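Local coordinates for protein fibrillarin-like rRNA/tRNA 2'-O-methyltransferase (Aeropyrum pernix, PDB 4DF3) that probably transfers methyl groups from S-adenosyl-L-methionine to specific ribose 2'-hydroxyls of rRNA and tRNA, guided by an RNA within box C/D ribonucleoprotein particles, at residues L73-G78 against D97-R102; R14-V19 against L26-K31; L209-V214 against A225-V230. The protein carries 2 engineered substitutions. All blocks are in the same frame, centred on the assembly; numbering follows the deposited sequence.

Contact 1 of 3, residues L73-G78 against D97-R102; sequences LPVKEG and DIIGPR
The C-terminal end of helix 90-99 meets the loop that leads into strand 80-84, with I98 and I99 set on V75 and with G78 hydrogen-bonded to I99. The bond from G78 N to I99 O is short at 2.6 Å and close to straight (162° at the hydrogen), and the donor lies in the carbonyl plane, on a lone pair. One residue earlier, E77 CA sends a C-H to I98 O at 3.5 Å, so two successive carbonyls of the last helical turn are met by the loop backbone. G100, with positive phi, is the first residue to leave helical geometry.

On the apolar side, V75 puts CG1 anti to its backbone N (chi1 174°) and thereby presents this methyl to both isoleucines. V75 CG1 lies 3.7 Å from I99 CG2 and 4.0 Å from I98 CG2, the V75 and I98 side chains crossing at about a right angle. I99 CG2 also rests 3.6 Å from K76 O. Farther along, L73 and I98 meet tip to tip, L73 CD2 being 4.2 Å from I98 CD1.

Helix 90-99 is the connection of a beta-alpha-beta crossover between the parallel strands 80-84 and 104-109 in the Rossmann-like sheet that carries S-adenosylmethionine. T91, a binding residue for this cofactor, stands in the first turn of the helix, whereas the contact is made in its last.

At the solvent-facing end of the contact, the extended chain of E77 and the arginine R102, bent at chi3, form a salt bridge of 3.3 Å between E77 OE2 and R102 NH1, with carboxylate and guanidinium planes 35° apart. V75 and I99 both touch I81 of strand 80-84, and D97 makes salt bridges with R125 and R53.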
ATOM      1  N   LEU A  73      -5.490   2.073  -9.723  1.00 11.43           N
ATOM      2  CA  LEU A  73      -4.452   1.434  -8.934  1.00 11.43           C
ATOM      3  C   LEU A  73      -3.100   1.707  -9.595  1.00 13.90           C
ATOM      4  O   LEU A  73      -2.785   1.103 -10.575  1.00 13.02           O
ATOM      5  CB  LEU A  73      -4.676  -0.068  -8.869  1.00 10.90           C
ATOM      6  CG  LEU A  73      -3.597  -0.917  -8.174  1.00  9.98           C
ATOM      7  CD1 LEU A  73      -3.383  -0.358  -6.780  1.00 11.34           C
ATOM      8  CD2 LEU A  73      -3.953  -2.389  -8.151  1.00 11.52           C
ATOM      9  N   PRO A  74      -2.264   2.587  -8.982  1.00 13.09           N
ATOM     10  CA  PRO A  74      -1.024   2.903  -9.675  1.00 13.97           C
ATOM     11  C   PRO A  74       0.069   1.873  -9.508  1.00 11.33           C
ATOM     12  O   PRO A  74       1.074   2.000 -10.201  1.00 11.77           O
ATOM     13  CB  PRO A  74      -0.560   4.215  -9.008  1.00 14.34           C
ATOM     14  CG  PRO A  74      -1.224   4.354  -7.775  1.00 14.36           C
ATOM     15  CD  PRO A  74      -2.510   3.454  -7.804  1.00 15.06           C
ATOM     16  N   VAL A  75      -0.117   0.906  -8.592  1.00 10.92           N
ATOM     17  CA  VAL A  75       0.883  -0.139  -8.344  1.00 10.51           C
ATOM     18  C   VAL A  75       0.749  -1.155  -9.514  1.00 12.62           C
ATOM     19  O   VAL A  75      -0.329  -1.745  -9.718  1.00 11.55           O
ATOM     20  CB  VAL A  75       0.623  -0.918  -6.986  1.00 12.66           C
ATOM     21  CG1 VAL A  75       1.617  -2.132  -6.819  1.00 11.13           C
ATOM     22  CG2 VAL A  75       0.737   0.005  -5.754  1.00 13.35           C
ATOM     23  N   LYS A  76       1.848  -1.337 -10.258  1.00 12.87           N
ATOM     24  CA  LYS A  76       1.896  -2.160 -11.485  1.00 13.32           C
ATOM     25  C   LYS A  76       2.967  -3.247 -11.460  1.00 13.52           C
ATOM     26  O   LYS A  76       4.018  -3.107 -10.817  1.00 10.17           O
ATOM     27  CB  LYS A  76       2.287  -1.322 -12.707  1.00 13.94           C
ATOM     28  CG  LYS A  76       1.350  -0.142 -13.041  1.00 20.95           C
ATOM     29  CD  LYS A  76       0.166  -0.651 -13.852  1.00 21.35           C
ATOM     30  CE  LYS A  76      -0.916   0.416 -13.961  1.00 23.04           C
ATOM     31  NZ  LYS A  76      -2.191  -0.271 -14.490  1.00 25.86           N
ATOM     32  N   GLU A  77       2.700  -4.299 -12.249  1.00 14.44           N
ATOM     33  CA  GLU A  77       3.707  -5.327 -12.470  1.00 14.68           C
ATOM     34  C   GLU A  77       5.088  -4.726 -12.750  1.00 14.22           C
ATOM     35  O   GLU A  77       5.242  -3.813 -13.586  1.00 13.10           O
ATOM     36  CB  GLU A  77       3.278  -6.221 -13.636  1.00 15.76           C
ATOM     37  CG  GLU A  77       4.283  -7.347 -13.880  1.00 19.74           C
ATOM     38  CD  GLU A  77       3.951  -8.104 -15.175  1.00 32.27           C
ATOM     39  OE1 GLU A  77       3.121  -7.603 -15.974  1.00 33.43           O
ATOM     40  OE2 GLU A  77       4.537  -9.190 -15.375  1.00 34.00           O
ATOM     41  N   GLY A  78       6.074  -5.211 -12.006  1.00 15.13           N
ATOM     42  CA  GLY A  78       7.482  -4.729 -12.129  1.00 15.72           C
ATOM     43  C   GLY A  78       7.933  -3.453 -11.432  1.00 13.54           C
ATOM     44  O   GLY A  78       9.108  -3.051 -11.543  1.00 13.37           O
ATOM     45  N   ASP A  97       2.613  -9.372  -4.375  1.00 11.16           N
ATOM     46  CA  ASP A  97       1.876 -10.162  -5.366  1.00 11.87           C
ATOM     47  C   ASP A  97       1.738  -9.459  -6.744  1.00 12.36           C
ATOM     48  O   ASP A  97       1.914 -10.091  -7.771  1.00 10.59           O
ATOM     49  CB  ASP A  97       0.482 -10.546  -4.856  1.00 11.40           C
ATOM     50  CG  ASP A  97       0.523 -11.572  -3.734  1.00 13.16           C
ATOM     51  OD1 ASP A  97       1.542 -12.319  -3.575  1.00 12.18           O
ATOM     52  OD2 ASP A  97      -0.508 -11.682  -3.003  1.00 12.95           O
ATOM     53  N   ILE A  98       1.317  -8.188  -6.725  1.00 11.38           N
ATOM     54  CA  ILE A  98       1.003  -7.438  -7.966  1.00 11.52           C
ATOM     55  C   ILE A  98       2.233  -7.159  -8.770  1.00 12.71           C
ATOM     56  O   ILE A  98       2.260  -7.386  -9.992  1.00 15.48           O
ATOM     57  CB  ILE A  98       0.266  -6.118  -7.599  1.00 11.93           C
ATOM     58  CG1 ILE A  98      -1.104  -6.525  -7.002  1.00 13.01           C
ATOM     59  CG2 ILE A  98       0.004  -5.215  -8.809  1.00  9.90           C
ATOM     60  CD1 ILE A  98      -1.747  -5.339  -6.231  1.00 11.57           C
ATOM     61  N   ILE A  99       3.274  -6.699  -8.079  1.00 13.38           N
ATOM     62  CA  ILE A  99       4.501  -6.294  -8.795  1.00 10.73           C
ATOM     63  C   ILE A  99       5.262  -7.449  -9.368  1.00 13.48           C
ATOM     64  O   ILE A  99       5.989  -7.275 -10.364  1.00 11.85           O
ATOM     65  CB  ILE A  99       5.473  -5.404  -7.940  1.00  9.83           C
ATOM     66  CG1 ILE A  99       6.134  -6.177  -6.823  1.00  9.94           C
ATOM     67  CG2 ILE A  99       4.712  -4.151  -7.450  1.00 10.05           C
ATOM     68  CD1 ILE A  99       6.925  -5.248  -5.804  1.00 13.88           C
ATOM     69  N   GLY A 100       5.095  -8.637  -8.756  1.00 13.68           N
ATOM     70  CA  GLY A 100       5.699  -9.883  -9.287  1.00 16.24           C
ATOM     71  C   GLY A 100       7.202  -9.943  -9.057  1.00 17.14           C
ATOM     72  O   GLY A 100       7.773  -9.085  -8.400  1.00 16.91           O
ATOM     73  N   PRO A 101       7.863 -10.987  -9.596  1.00 18.62           N
ATOM     74  CA  PRO A 101       9.310 -11.258  -9.327  1.00 17.85           C
ATOM     75  C   PRO A 101      10.311 -10.187  -9.745  1.00 18.01           C
ATOM     76  O   PRO A 101      11.406 -10.102  -9.116  1.00 16.96           O
ATOM     77  CB  PRO A 101       9.571 -12.542 -10.130  1.00 18.31           C
ATOM     78  CG  PRO A 101       8.621 -12.438 -11.295  1.00 21.80           C
ATOM     79  CD  PRO A 101       7.302 -11.937 -10.580  1.00 18.52           C
ATOM     80  N   ARG A 102       9.976  -9.396 -10.771  1.00 16.31           N
ATOM     81  CA  ARG A 102      10.839  -8.296 -11.223  1.00 20.17           C
ATOM     82  C   ARG A 102      10.634  -6.924 -10.517  1.00 19.13           C
ATOM     83  O   ARG A 102      11.391  -5.980 -10.709  1.00 19.60           O
ATOM     84  CB  ARG A 102      10.752  -8.116 -12.759  1.00 22.24           C
ATOM     85  CG  ARG A 102      11.229  -9.322 -13.598  1.00 24.91           C
ATOM     86  CD  ARG A 102      11.220  -8.897 -15.103  1.00 34.33           C
ATOM     87  NE  ARG A 102       9.886  -9.093 -15.691  1.00 42.98           N
ATOM     88  CZ  ARG A 102       8.861  -8.227 -15.623  1.00 47.12           C
ATOM     89  NH1 ARG A 102       7.683  -8.544 -16.189  1.00 48.08           N
ATOM     90  NH2 ARG A 102       8.996  -7.037 -15.020  1.00 48.93           N
TER

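Contact 2 of 3, residues R14-V19 against L26-K31; sequences RGVYVV and LRIATK
Y17 and A29 form an antiparallel hydrogen-bonded pair: Y17 N reaches A29 O at 2.9 Å, while the return bond from A29 N to Y17 O is weak, bent to 125° at the hydrogen. V19 and R27 form the next such pair, with better aligned bonds both ways. The Y17 ring turns its edge to the strand, A29 O lying in the ring plane 3.7 Å from CD2. Its hydroxyl oxygen OH touches K31 CE at 3.5 Å. V19 CG2 packs on A29 CB at 3.8 Å on that same face, and V16 CG1 meets I28 CB at 3.7 Å on the other. Between G15 and K31 a water donates to G15 O (2.7 Å) and accepts from K31 N (2.9 Å).

Farther out, Y52 makes an edge-to-face pair with the Y17 ring, E50 takes K31 NZ in a salt bridge, and H94 and D97 hold T30 OG1. Replacing Y17 by an alanine would probably leave Y52 without its ring partner and take away the phenol against which K31 CE rests. The chemistry is thus divided: main-chain bonds fix the register, and the phenol crosses the alkyl part of a lysine obliquely, its OH at CE, and the charge of that lysine is met by E50.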
ATOM      1  N   ARG A  14      -5.319  -3.913 -12.411  1.00 12.61           N
ATOM      2  CA  ARG A  14      -4.631  -5.103 -12.933  1.00 15.46           C
ATOM      3  C   ARG A  14      -3.958  -5.822 -11.750  1.00 14.24           C
ATOM      4  O   ARG A  14      -3.376  -5.169 -10.931  1.00 14.40           O
ATOM      5  CB  ARG A  14      -3.559  -4.695 -13.938  1.00 16.74           C
ATOM      6  CG  ARG A  14      -4.102  -4.149 -15.247  1.00 23.16           C
ATOM      7  CD  ARG A  14      -3.056  -4.408 -16.388  1.00 31.83           C
ATOM      8  NE  ARG A  14      -3.393  -3.674 -17.607  1.00 32.59           N
ATOM      9  CZ  ARG A  14      -3.958  -4.213 -18.679  1.00 32.41           C
ATOM     10  NH1 ARG A  14      -4.244  -5.540 -18.715  1.00 32.31           N
ATOM     11  NH2 ARG A  14      -4.224  -3.429 -19.713  1.00 27.91           N
ATOM     12  N   GLY A  15      -3.993  -7.160 -11.727  1.00 14.22           N
ATOM     13  CA  GLY A  15      -3.352  -7.942 -10.636  1.00 13.39           C
ATOM     14  C   GLY A  15      -4.281  -8.082  -9.398  1.00 13.33           C
ATOM     15  O   GLY A  15      -3.901  -8.655  -8.363  1.00 14.62           O
ATOM     16  N   VAL A  16      -5.445  -7.471  -9.474  1.00 11.81           N
ATOM     17  CA  VAL A  16      -6.456  -7.554  -8.433  1.00 11.31           C
ATOM     18  C   VAL A  16      -7.638  -8.301  -9.045  1.00 11.65           C
ATOM     19  O   VAL A  16      -8.001  -8.028 -10.200  1.00 12.66           O
ATOM     20  CB  VAL A  16      -6.902  -6.172  -7.900  1.00 10.64           C
ATOM     21  CG1 VAL A  16      -7.936  -6.382  -6.707  1.00 12.78           C
ATOM     22  CG2 VAL A  16      -5.605  -5.332  -7.410  1.00 11.51           C
ATOM     23  N   TYR A  17      -8.258  -9.165  -8.247  1.00 12.78           N
ATOM     24  CA  TYR A  17      -9.263 -10.152  -8.684  1.00 11.48           C
ATOM     25  C   TYR A  17     -10.503 -10.029  -7.857  1.00 13.12           C
ATOM     26  O   TYR A  17     -10.430  -9.833  -6.636  1.00 13.22           O
ATOM     27  CB  TYR A  17      -8.700 -11.596  -8.538  1.00 13.64           C
ATOM     28  CG  TYR A  17      -7.506 -11.814  -9.468  1.00 11.60           C
ATOM     29  CD1 TYR A  17      -7.706 -12.393 -10.750  1.00 17.90           C
ATOM     30  CD2 TYR A  17      -6.215 -11.425  -9.088  1.00 11.76           C
ATOM     31  CE1 TYR A  17      -6.654 -12.563 -11.648  1.00 20.45           C
ATOM     32  CE2 TYR A  17      -5.126 -11.602  -9.989  1.00 12.82           C
ATOM     33  CZ  TYR A  17      -5.397 -12.168 -11.267  1.00 19.48           C
ATOM     34  OH  TYR A  17      -4.389 -12.352 -12.136  1.00 19.01           O
ATOM     35  N   VAL A  18     -11.626  -9.980  -8.551  1.00 14.93           N
ATOM     36  CA  VAL A  18     -12.908  -9.887  -7.929  1.00 16.04           C
ATOM     37  C   VAL A  18     -13.370 -11.311  -7.677  1.00 16.57           C
ATOM     38  O   VAL A  18     -13.343 -12.205  -8.624  1.00 18.86           O
ATOM     39  CB  VAL A  18     -13.925  -9.103  -8.813  1.00 18.05           C
ATOM     40  CG1 VAL A  18     -15.346  -9.260  -8.243  1.00 21.12           C
ATOM     41  CG2 VAL A  18     -13.517  -7.583  -8.880  1.00 17.84           C
ATOM     42  N   VAL A  19     -13.703 -11.565  -6.416  1.00 16.21           N
ATOM     43  CA  VAL A  19     -13.997 -12.927  -5.938  1.00 16.24           C
ATOM     44  C   VAL A  19     -15.460 -12.937  -5.468  1.00 18.88           C
ATOM     45  O   VAL A  19     -15.830 -12.150  -4.616  1.00 16.98           O
ATOM     46  CB  VAL A  19     -13.028 -13.374  -4.782  1.00 18.38           C
ATOM     47  CG1 VAL A  19     -13.438 -14.758  -4.169  1.00 16.08           C
ATOM     48  CG2 VAL A  19     -11.580 -13.388  -5.248  1.00 13.82           C
ATOM     49  N   LEU A  26     -18.935 -10.178  -2.273  1.00 25.84           N
ATOM     50  CA  LEU A  26     -17.787 -10.040  -3.108  1.00 24.57           C
ATOM     51  C   LEU A  26     -16.587  -9.611  -2.260  1.00 22.42           C
ATOM     52  O   LEU A  26     -16.739  -8.960  -1.206  1.00 21.99           O
ATOM     53  CB  LEU A  26     -18.061  -9.027  -4.220  1.00 24.89           C
ATOM     54  CG  LEU A  26     -18.994  -9.361  -5.411  1.00 26.07           C
ATOM     55  CD1 LEU A  26     -19.141  -8.078  -6.283  1.00 28.52           C
ATOM     56  CD2 LEU A  26     -18.475 -10.497  -6.254  1.00 24.94           C
ATOM     57  N   ARG A  27     -15.397 -10.015  -2.732  1.00 21.32           N
ATOM     58  CA  ARG A  27     -14.118  -9.652  -2.084  1.00 18.11           C
ATOM     59  C   ARG A  27     -13.123  -9.345  -3.189  1.00 17.42           C
ATOM     60  O   ARG A  27     -13.397  -9.600  -4.347  1.00 17.72           O
ATOM     61  CB  ARG A  27     -13.628 -10.852  -1.276  1.00 18.95           C
ATOM     62  CG  ARG A  27     -14.601 -11.294  -0.203  1.00 20.47           C
ATOM     63  CD  ARG A  27     -14.554 -10.262   0.943  1.00 25.99           C
ATOM     64  NE  ARG A  27     -15.136 -10.816   2.155  1.00 31.59           N
ATOM     65  CZ  ARG A  27     -16.428 -11.116   2.269  1.00 32.21           C
ATOM     66  NH1 ARG A  27     -17.269 -10.845   1.252  1.00 29.45           N
ATOM     67  NH2 ARG A  27     -16.869 -11.642   3.414  1.00 33.97           N
ATOM     68  N   ILE A  28     -11.990  -8.730  -2.848  1.00 15.11           N
ATOM     69  CA  ILE A  28     -10.913  -8.611  -3.802  1.00 12.11           C
ATOM     70  C   ILE A  28      -9.766  -9.413  -3.304  1.00 10.38           C
ATOM     71  O   ILE A  28      -9.707  -9.750  -2.116  1.00 11.46           O
ATOM     72  CB  ILE A  28     -10.470  -7.164  -4.057  1.00 10.42           C
ATOM     73  CG1 ILE A  28     -10.229  -6.435  -2.721  1.00  8.79           C
ATOM     74  CG2 ILE A  28     -11.540  -6.483  -4.945  1.00 13.35           C
ATOM     75  CD1 ILE A  28      -9.562  -5.002  -2.896  1.00 15.08           C
ATOM     76  N   ALA A  29      -8.851  -9.775  -4.219  1.00 10.39           N
ATOM     77  CA  ALA A  29      -7.805 -10.721  -3.826  1.00 10.22           C
ATOM     78  C   ALA A  29      -6.620 -10.460  -4.800  1.00 10.41           C
ATOM     79  O   ALA A  29      -6.803  -9.851  -5.841  1.00 11.42           O
ATOM     80  CB  ALA A  29      -8.268 -12.153  -3.962  1.00 10.06           C
ATOM     81  N   THR A  30      -5.423 -10.868  -4.394  1.00 10.65           N
ATOM     82  CA  THR A  30      -4.309 -10.847  -5.309  1.00 10.96           C
ATOM     83  C   THR A  30      -3.859 -12.335  -5.581  1.00 10.79           C
ATOM     84  O   THR A  30      -4.187 -13.223  -4.850  1.00 12.65           O
ATOM     85  CB  THR A  30      -3.156 -10.048  -4.768  1.00 10.22           C
ATOM     86  OG1 THR A  30      -2.859 -10.469  -3.418  1.00 11.10           O
ATOM     87  CG2 THR A  30      -3.477  -8.613  -4.857  1.00  9.34           C
ATOM     88  N   LYS A  31      -3.126 -12.557  -6.667  1.00 12.17           N
ATOM     89  CA  LYS A  31      -2.635 -13.891  -6.956  1.00 13.23           C
ATOM     90  C   LYS A  31      -1.390 -14.130  -6.130  1.00 13.98           C
ATOM     91  O   LYS A  31      -0.428 -13.333  -6.176  1.00 13.80           O
ATOM     92  CB  LYS A  31      -2.288 -14.013  -8.441  1.00 14.36           C
ATOM     93  CG  LYS A  31      -1.967 -15.452  -8.852  1.00 18.98           C
ATOM     94  CD  LYS A  31      -1.692 -15.511 -10.384  1.00 22.25           C
ATOM     95  CE  LYS A  31      -3.053 -15.470 -11.115  1.00 25.66           C
ATOM     96  NZ  LYS A  31      -2.910 -15.624 -12.621  1.00 27.65           N
TER
HETATM   97  O   HOH W   1      -1.854 -10.320  -7.972  1.00 14.00           O

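Contact 3 of 3, residues L209-V214 against A225-V230; sequences LEIKDV and AMIYAV
A classic beta bulge interrupts the hairpin of strands 211-216 and 224-229, with K212 and D213 together facing the single residue Y228. The evidence is in the hydrogen bonds: Y228 O accepts from K212 N at 2.7 Å and from D213 N at 3.1 Å, and Y228 N returns a bond to D213 O at 2.8 Å. The register accordingly slips by one between the I211-A229 and D213-Y228 pairs, yet the strand segments stay near antiparallel at 157°. Toward the chain end, E210 and V230 exchange two backbone bonds.

The bulge also brings K212 over the Y228 ring. K212 CB sits 4.0 Å above the plane of one ring face, displaced toward the rim, and the extended lysine then runs alongside the tyrosine with CD 3.9 Å from Y228 CE2. D213 CB lies at the ring edge. The polar ends of K212 and Y228 converge on E72, whose OE2 makes a salt bridge with K212 NZ and a hydrogen bond with Y228 OH, an arrangement likely to fix where the hydroxyl end of the tyrosine sits.

On the other face of the sheet, which carries I211, V214 and I227, I211 CD1 packs 3.8 Å from A229 CB and 3.9 Å from I227 CG2, and V214 CG1 stands 3.9 Å from A225 CB.

Strand 211-216 forms one edge of the seven-stranded sheet, in the 3-2-1-4-5-7-6 order of Rossmann-like methyltransferases, and strand 224-229 joins it to strand 176-183. Helix 195-206 packs on I211, V214 and I227, while Y228 turns to the loop at L70 and M226 to helix 61-67.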
ATOM      1  N   LEU A 209       4.342  17.914  -5.472  1.00 27.72           N
ATOM      2  CA  LEU A 209       3.407  16.779  -5.667  1.00 26.59           C
ATOM      3  C   LEU A 209       2.070  17.405  -5.967  1.00 27.25           C
ATOM      4  O   LEU A 209       1.701  18.423  -5.362  1.00 29.58           O
ATOM      5  CB  LEU A 209       3.347  15.922  -4.408  1.00 25.98           C
ATOM      6  CG  LEU A 209       4.583  15.070  -4.203  1.00 24.37           C
ATOM      7  CD1 LEU A 209       4.495  14.379  -2.851  1.00 21.10           C
ATOM      8  CD2 LEU A 209       4.748  14.031  -5.344  1.00 24.63           C
ATOM      9  N   GLU A 210       1.354  16.883  -6.939  1.00 24.61           N
ATOM     10  CA  GLU A 210       0.045  17.437  -7.162  1.00 22.72           C
ATOM     11  C   GLU A 210      -0.988  16.392  -6.838  1.00 20.59           C
ATOM     12  O   GLU A 210      -0.864  15.267  -7.292  1.00 17.57           O
ATOM     13  CB  GLU A 210      -0.098  17.860  -8.608  1.00 25.81           C
ATOM     14  CG  GLU A 210       0.691  19.124  -8.936  1.00 31.75           C
ATOM     15  CD  GLU A 210       0.615  19.406 -10.427  1.00 39.73           C
ATOM     16  OE1 GLU A 210      -0.524  19.539 -10.949  1.00 41.02           O
ATOM     17  OE2 GLU A 210       1.698  19.440 -11.064  1.00 46.02           O
ATOM     18  N   ILE A 211      -2.032  16.792  -6.117  1.00 18.82           N
ATOM     19  CA  ILE A 211      -2.978  15.822  -5.624  1.00 17.13           C
ATOM     20  C   ILE A 211      -3.920  15.360  -6.747  1.00 16.80           C
ATOM     21  O   ILE A 211      -4.602  16.196  -7.371  1.00 19.12           O
ATOM     22  CB  ILE A 211      -3.813  16.444  -4.522  1.00 17.42           C
ATOM     23  CG1 ILE A 211      -2.893  17.043  -3.405  1.00 22.26           C
ATOM     24  CG2 ILE A 211      -4.716  15.366  -3.935  1.00 14.27           C
ATOM     25  CD1 ILE A 211      -1.789  16.115  -2.959  1.00 23.43           C
ATOM     26  N   LYS A 212      -3.970  14.067  -7.026  1.00 13.38           N
ATOM     27  CA  LYS A 212      -4.814  13.523  -8.054  1.00 13.62           C
ATOM     28  C   LYS A 212      -6.127  12.995  -7.517  1.00 14.87           C
ATOM     29  O   LYS A 212      -7.169  13.019  -8.216  1.00 15.24           O
ATOM     30  CB  LYS A 212      -4.075  12.420  -8.788  1.00 14.57           C
ATOM     31  CG  LYS A 212      -4.697  12.089 -10.144  1.00 15.78           C
ATOM     32  CD  LYS A 212      -3.817  11.245 -11.067  1.00 18.25           C
ATOM     33  CE  LYS A 212      -4.531  11.159 -12.415  1.00 19.42           C
ATOM     34  NZ  LYS A 212      -3.988  10.046 -13.184  1.00 18.09           N
ATOM     35  N   ASP A 213      -6.099  12.464  -6.297  1.00 12.94           N
ATOM     36  CA  ASP A 213      -7.334  11.895  -5.707  1.00 13.74           C
ATOM     37  C   ASP A 213      -7.162  11.823  -4.184  1.00 12.88           C
ATOM     38  O   ASP A 213      -6.017  11.782  -3.680  1.00 14.11           O
ATOM     39  CB  ASP A 213      -7.675  10.502  -6.276  1.00 12.11           C
ATOM     40  CG  ASP A 213      -9.155  10.130  -6.131  1.00 16.66           C
ATOM     41  OD1 ASP A 213      -9.990  10.964  -5.772  1.00 15.47           O
ATOM     42  OD2 ASP A 213      -9.501   8.963  -6.301  1.00 14.94           O
ATOM     43  N   VAL A 214      -8.293  11.869  -3.468  1.00 12.36           N
ATOM     44  CA  VAL A 214      -8.300  11.633  -2.026  1.00 12.49           C
ATOM     45  C   VAL A 214      -9.575  10.884  -1.739  1.00 14.69           C
ATOM     46  O   VAL A 214     -10.664  11.322  -2.166  1.00 13.85           O
ATOM     47  CB  VAL A 214      -8.290  12.920  -1.143  1.00 11.86           C
ATOM     48  CG1 VAL A 214      -8.159  12.530   0.496  1.00 11.45           C
ATOM     49  CG2 VAL A 214      -7.136  13.805  -1.501  1.00 16.45           C
ATOM     50  N   ALA A 225      -7.723   8.795   5.487  1.00 10.90           N
ATOM     51  CA  ALA A 225      -8.022   8.896   4.076  1.00 11.58           C
ATOM     52  C   ALA A 225      -6.755   8.446   3.373  1.00 10.60           C
ATOM     53  O   ALA A 225      -5.662   8.464   3.956  1.00 10.42           O
ATOM     54  CB  ALA A 225      -8.317  10.404   3.736  1.00 11.56           C
ATOM     55  N   MET A 226      -6.868   8.125   2.111  1.00 10.54           N
ATOM     56  CA  MET A 226      -5.710   7.897   1.232  1.00  9.94           C
ATOM     57  C   MET A 226      -5.520   9.027   0.233  1.00  9.83           C
ATOM     58  O   MET A 226      -6.454   9.325  -0.550  1.00 11.87           O
ATOM     59  CB  MET A 226      -5.936   6.545   0.545  1.00  8.62           C
ATOM     60  CG  MET A 226      -4.712   6.107  -0.425  1.00  8.76           C
ATOM     61  SD  MET A 226      -3.277   5.741   0.634  1.00 11.89           S
ATOM     62  CE  MET A 226      -3.806   4.097   1.221  1.00 11.72           C
ATOM     63  N   ILE A 227      -4.347   9.676   0.296  1.00  9.46           N
ATOM     64  CA  ILE A 227      -4.060  10.778  -0.626  1.00 12.06           C
ATOM     65  C   ILE A 227      -3.245  10.163  -1.767  1.00  9.57           C
ATOM     66  O   ILE A 227      -2.322   9.396  -1.503  1.00 10.55           O
ATOM     67  CB  ILE A 227      -3.188  11.835   0.055  1.00 12.20           C
ATOM     68  CG1 ILE A 227      -4.012  12.560   1.123  1.00 15.22           C
ATOM     69  CG2 ILE A 227      -2.692  12.889  -1.019  1.00 11.37           C
ATOM     70  CD1 ILE A 227      -3.133  13.335   2.074  1.00 18.82           C
ATOM     71  N   TYR A 228      -3.603  10.504  -3.012  1.00 10.60           N
ATOM     72  CA  TYR A 228      -2.891  10.002  -4.183  1.00 11.16           C
ATOM     73  C   TYR A 228      -2.369  11.205  -4.987  1.00 11.28           C
ATOM     74  O   TYR A 228      -3.152  12.100  -5.368  1.00 12.74           O
ATOM     75  CB  TYR A 228      -3.871   9.125  -5.024  1.00  9.83           C
ATOM     76  CG  TYR A 228      -3.401   8.747  -6.361  1.00 12.36           C
ATOM     77  CD1 TYR A 228      -2.060   8.447  -6.607  1.00  9.62           C
ATOM     78  CD2 TYR A 228      -4.324   8.596  -7.414  1.00 14.83           C
ATOM     79  CE1 TYR A 228      -1.613   8.035  -7.848  1.00 12.30           C
ATOM     80  CE2 TYR A 228      -3.898   8.193  -8.686  1.00 12.81           C
ATOM     81  CZ  TYR A 228      -2.531   7.926  -8.914  1.00 13.05           C
ATOM     82  OH  TYR A 228      -2.097   7.499 -10.172  1.00 12.83           O
ATOM     83  N   ALA A 229      -1.054  11.277  -5.186  1.00 10.80           N
ATOM     84  CA  ALA A 229      -0.464  12.436  -5.863  1.00 11.44           C
ATOM     85  C   ALA A 229       0.604  11.953  -6.879  1.00 12.77           C
ATOM     86  O   ALA A 229       1.090  10.800  -6.800  1.00 11.61           O
ATOM     87  CB  ALA A 229       0.083  13.396  -4.907  1.00  9.59           C
ATOM     88  N   VAL A 230       0.890  12.782  -7.884  1.00 15.54           N
ATOM     89  CA  VAL A 230       1.905  12.455  -8.947  1.00 17.87           C
ATOM     90  C   VAL A 230       2.714  13.754  -9.221  1.00 20.68           C
ATOM     91  O   VAL A 230       2.248  14.836  -8.746  1.00 21.20           O
ATOM     92  CB  VAL A 230       1.273  11.952 -10.272  1.00 20.11           C
ATOM     93  CG1 VAL A 230       0.436  10.712 -10.067  1.00 24.20           C
ATOM     94  CG2 VAL A 230       0.401  13.072 -10.898  1.00 21.66           C
TER

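From the N terminus, contact 2 comes first and closes the short 14-31 hairpin in the five-stranded antiparallel sheet. Contact 1 follows, closing the 73-102 loop around strand 80-84 and its helix, and contact 3 closes the 209-230 hairpin at the far edge of the seven-stranded sheet. The three are in series; none nests in or crosses another. Contact 1 lies between the other two: L73 CD2 packs 3.5 Å from V16 CG2 of contact 2, and P74 CG lies 3.7 Å from Y228 CE1 of contact 3. Contacts 2 and 3 stay about 12 Å apart at their nearest atoms; segment 73-78 reaches both the N-terminal sheet and the C-terminal hairpin.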